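Local atomic coordinates of putative redox protein (Lactobacillus casei, PDB entry 2QL8), a protein that belongs to the OsmC/Ohr family and is probably a redox protein, perhaps acting on peroxides as relatives do, though its own substrate is not established. Residues Leu95-Val100 with Asn132-Thr137. Numbering follows the deposited sequence.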
ATOM      1  N   LEU A  95     -10.228  -1.567   5.837  1.00 14.91           N
ATOM      2  CA  LEU A  95     -11.215  -1.134   4.830  1.00 17.19           C
ATOM      3  C   LEU A  95     -10.647   0.070   4.112  1.00 15.89           C
ATOM      4  O   LEU A  95      -9.974   0.896   4.715  1.00 15.56           O
ATOM      5  CB  LEU A  95     -12.543  -0.721   5.488  1.00 18.37           C
ATOM      6  CG  LEU A  95     -13.220  -1.774   6.383  1.00 17.57           C
ATOM      7  CD1 LEU A  95     -14.424  -1.087   7.078  1.00 19.10           C
ATOM      8  CD2 LEU A  95     -13.632  -3.057   5.680  1.00 19.29           C
ATOM      9  N   VAL A  96     -10.916   0.165   2.805  1.00 16.00           N
ATOM     10  CA  VAL A  96     -10.359   1.224   1.986  1.00 14.94           C
ATOM     11  C   VAL A  96     -11.475   1.864   1.135  1.00 15.14           C
ATOM     12  O   VAL A  96     -12.259   1.159   0.469  1.00 15.92           O
ATOM     13  CB  VAL A  96      -9.290   0.665   1.014  1.00 15.37           C
ATOM     14  CG1 VAL A  96      -8.705   1.804   0.138  1.00 16.36           C
ATOM     15  CG2 VAL A  96      -8.185  -0.128   1.794  1.00 16.20           C
ATOM     16  N   HIS A  97     -11.579   3.179   1.225  1.00 16.28           N
ATOM     17  CA  HIS A  97     -12.592   3.924   0.462  1.00 17.01           C
ATOM     18  C   HIS A  97     -11.947   5.105  -0.252  1.00 17.08           C
ATOM     19  O   HIS A  97     -11.380   5.997   0.410  1.00 17.53           O
ATOM     20  CB  HIS A  97     -13.727   4.424   1.371  1.00 17.87           C
ATOM     21  CG  HIS A  97     -14.797   5.118   0.589  1.00 19.56           C
ATOM     22  ND1 HIS A  97     -15.636   4.442  -0.272  1.00 18.97           N
ATOM     23  CD2 HIS A  97     -15.146   6.425   0.528  1.00 22.47           C
ATOM     24  CE1 HIS A  97     -16.474   5.314  -0.823  1.00 20.06           C
ATOM     25  NE2 HIS A  97     -16.182   6.520  -0.369  1.00 19.90           N
ATOM     26  N   ALA A  98     -12.015   5.114  -1.599  1.00 16.95           N
ATOM     27  CA  ALA A  98     -11.409   6.185  -2.369  1.00 16.85           C
ATOM     28  C   ALA A  98     -12.518   7.139  -2.864  1.00 17.68           C
ATOM     29  O   ALA A  98     -13.611   6.700  -3.236  1.00 18.04           O
ATOM     30  CB  ALA A  98     -10.632   5.623  -3.578  1.00 15.94           C
ATOM     31  N   GLN A  99     -12.181   8.422  -2.871  1.00 16.57           N
ATOM     32  CA  GLN A  99     -13.042   9.468  -3.417  1.00 18.24           C
ATOM     33  C   GLN A  99     -12.264  10.206  -4.483  1.00 18.62           C
ATOM     34  O   GLN A  99     -11.135  10.651  -4.256  1.00 17.98           O
ATOM     35  CB  GLN A  99     -13.485  10.424  -2.299  1.00 19.75           C
ATOM     36  CG  GLN A  99     -14.441   9.787  -1.320  1.00 20.02           C
ATOM     37  CD  GLN A  99     -14.855  10.741  -0.246  1.00 24.76           C
ATOM     38  OE1 GLN A  99     -14.064  11.578   0.170  1.00 27.03           O
ATOM     39  NE2 GLN A  99     -16.098  10.646   0.178  1.00 26.29           N
ATOM     40  N   VAL A 100     -12.901  10.392  -5.641  1.00 18.61           N
ATOM     41  CA  VAL A 100     -12.245  11.000  -6.790  1.00 18.40           C
ATOM     42  C   VAL A 100     -13.065  12.228  -7.202  1.00 18.15           C
ATOM     43  O   VAL A 100     -14.278  12.145  -7.370  1.00 19.36           O
ATOM     44  CB  VAL A 100     -12.168  10.010  -7.975  1.00 17.46           C
ATOM     45  CG1 VAL A 100     -11.522  10.705  -9.213  1.00 18.83           C
ATOM     46  CG2 VAL A 100     -11.395   8.724  -7.553  1.00 17.42           C
ATOM     47  N   ASN A 132     -13.181  -5.339   0.454  1.00 15.86           N
ATOM     48  CA  ASN A 132     -12.974  -4.282   1.444  1.00 15.61           C
ATOM     49  C   ASN A 132     -12.718  -2.899   0.837  1.00 16.45           C
ATOM     50  O   ASN A 132     -12.434  -1.950   1.531  1.00 17.46           O
ATOM     51  CB  ASN A 132     -11.807  -4.651   2.396  1.00 15.02           C
ATOM     52  CG  ASN A 132     -12.171  -5.761   3.362  1.00 16.62           C
ATOM     53  OD1 ASN A 132     -13.166  -6.488   3.162  1.00 17.84           O
ATOM     54  ND2 ASN A 132     -11.330  -5.958   4.363  1.00 19.19           N
ATOM     55  N   TYR A 133     -12.825  -2.796  -0.484  1.00 16.68           N
ATOM     56  CA  TYR A 133     -12.474  -1.586  -1.212  1.00 15.79           C
ATOM     57  C   TYR A 133     -13.660  -1.068  -2.002  1.00 17.36           C
ATOM     58  O   TYR A 133     -14.249  -1.805  -2.787  1.00 18.81           O
ATOM     59  CB  TYR A 133     -11.331  -1.933  -2.177  1.00 17.28           C
ATOM     60  CG  TYR A 133     -10.952  -0.836  -3.159  1.00 15.80           C
ATOM     61  CD1 TYR A 133     -10.775   0.476  -2.773  1.00 18.31           C
ATOM     62  CD2 TYR A 133     -10.712  -1.168  -4.482  1.00 16.51           C
ATOM     63  CE1 TYR A 133     -10.403   1.459  -3.701  1.00 18.58           C
ATOM     64  CE2 TYR A 133     -10.373  -0.219  -5.396  1.00 16.18           C
ATOM     65  CZ  TYR A 133     -10.220   1.089  -5.027  1.00 17.16           C
ATOM     66  OH  TYR A 133      -9.836   2.042  -5.964  1.00 20.10           O
ATOM     67  N   THR A 134     -13.921   0.212  -1.802  1.00 16.21           N
ATOM     68  CA  THR A 134     -14.953   0.961  -2.531  1.00 17.87           C
ATOM     69  C   THR A 134     -14.382   2.265  -3.065  1.00 16.80           C
ATOM     70  O   THR A 134     -13.412   2.811  -2.530  1.00 17.62           O
ATOM     71  CB  THR A 134     -16.182   1.225  -1.600  1.00 20.17           C
ATOM     72  OG1 THR A 134     -15.741   1.787  -0.365  1.00 19.68           O
ATOM     73  CG2 THR A 134     -16.926  -0.075  -1.333  1.00 19.46           C
ATOM     74  N   ILE A 135     -15.032   2.788  -4.120  1.00 18.97           N
ATOM     75  CA  ILE A 135     -14.608   4.005  -4.761  1.00 18.07           C
ATOM     76  C   ILE A 135     -15.857   4.781  -5.192  1.00 18.41           C
ATOM     77  O   ILE A 135     -16.839   4.169  -5.631  1.00 22.34           O
ATOM     78  CB  ILE A 135     -13.618   3.725  -5.957  1.00 19.95           C
ATOM     79  CG1 ILE A 135     -13.086   5.017  -6.544  1.00 18.38           C
ATOM     80  CG2 ILE A 135     -14.241   2.822  -7.003  1.00 21.02           C
ATOM     81  CD1 ILE A 135     -11.877   4.830  -7.470  1.00 19.32           C
ATOM     82  N   GLU A 136     -15.780   6.092  -5.085  1.00 17.43           N
ATOM     83  CA  GLU A 136     -16.879   6.959  -5.498  1.00 20.83           C
ATOM     84  C   GLU A 136     -16.336   8.266  -6.082  1.00 19.63           C
ATOM     85  O   GLU A 136     -15.220   8.671  -5.810  1.00 20.31           O
ATOM     86  CB  GLU A 136     -17.817   7.243  -4.324  1.00 24.08           C
ATOM     87  CG  GLU A 136     -17.234   8.130  -3.319  1.00 23.77           C
ATOM     88  CD  GLU A 136     -18.235   8.581  -2.223  1.00 26.32           C
ATOM     89  OE1 GLU A 136     -19.430   8.836  -2.501  1.00 33.66           O
ATOM     90  OE2 GLU A 136     -17.796   8.726  -1.083  1.00 25.05           O
ATOM     91  N   THR A 137     -17.206   8.953  -6.837  1.00 19.03           N
ATOM     92  CA  THR A 137     -16.952  10.256  -7.401  1.00 20.15           C
ATOM     93  C   THR A 137     -17.662  11.273  -6.538  1.00 19.89           C
ATOM     94  O   THR A 137     -18.804  11.064  -6.164  1.00 24.02           O
ATOM     95  CB  THR A 137     -17.496  10.333  -8.849  1.00 21.64           C
ATOM     96  OG1 THR A 137     -16.991   9.218  -9.606  1.00 20.72           O
ATOM     97  CG2 THR A 137     -17.103  11.660  -9.487  1.00 20.28           C
TER
HETATM   98  O   HOH W   1     -14.848   0.033   1.670  1.00 21.66           O
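Both nitrogens of the His-97 ring are engaged by the neighbouring strand: ND1 lies 2.7 Å from Thr-134 OG1 in a hydrogen bond, and NE2 donates to Glu-136 OE2 at 2.8 Å. With CG anti to the backbone N (chi1 -177°), the imidazole reaches across the strand gap and meets both partners at its edge. Glu-136 OE2 also accepts from Gln-99 NE2 at 2.9 Å, the two donors approaching from opposite faces of the carboxylate plane, while Arg-80 holds Gln-99 OE1. A water links Thr-134 OG1 to Val-96 O. A leucine in place of His-97 would probably leave Glu-136 OE2 with Gln-99 NE2 as its one donor from these strands, Thr-134 OG1 with the water, and the carboxylate freer to turn.

On the other face, Val-96 CG1 packs 3.8 Å from Tyr-133 CD1, Ala-98 CB meets Ile-135 CG1, and Val-100 CG2 touches Ile-135 CD1. Helix 48-70 covers Val-96, Ala-98, Val-100 and Tyr-133. Between the two faces runs a regular parallel backbone ladder, from Val-96 N to Asn-132 O (2.9 Å) through to Val-100 N to Glu-136 O. Adjacent parallel strands joined through helices 107-120 and 122-127 form a right-handed beta-alpha-beta crossover within the mixed sheet of an OsmC-like domain.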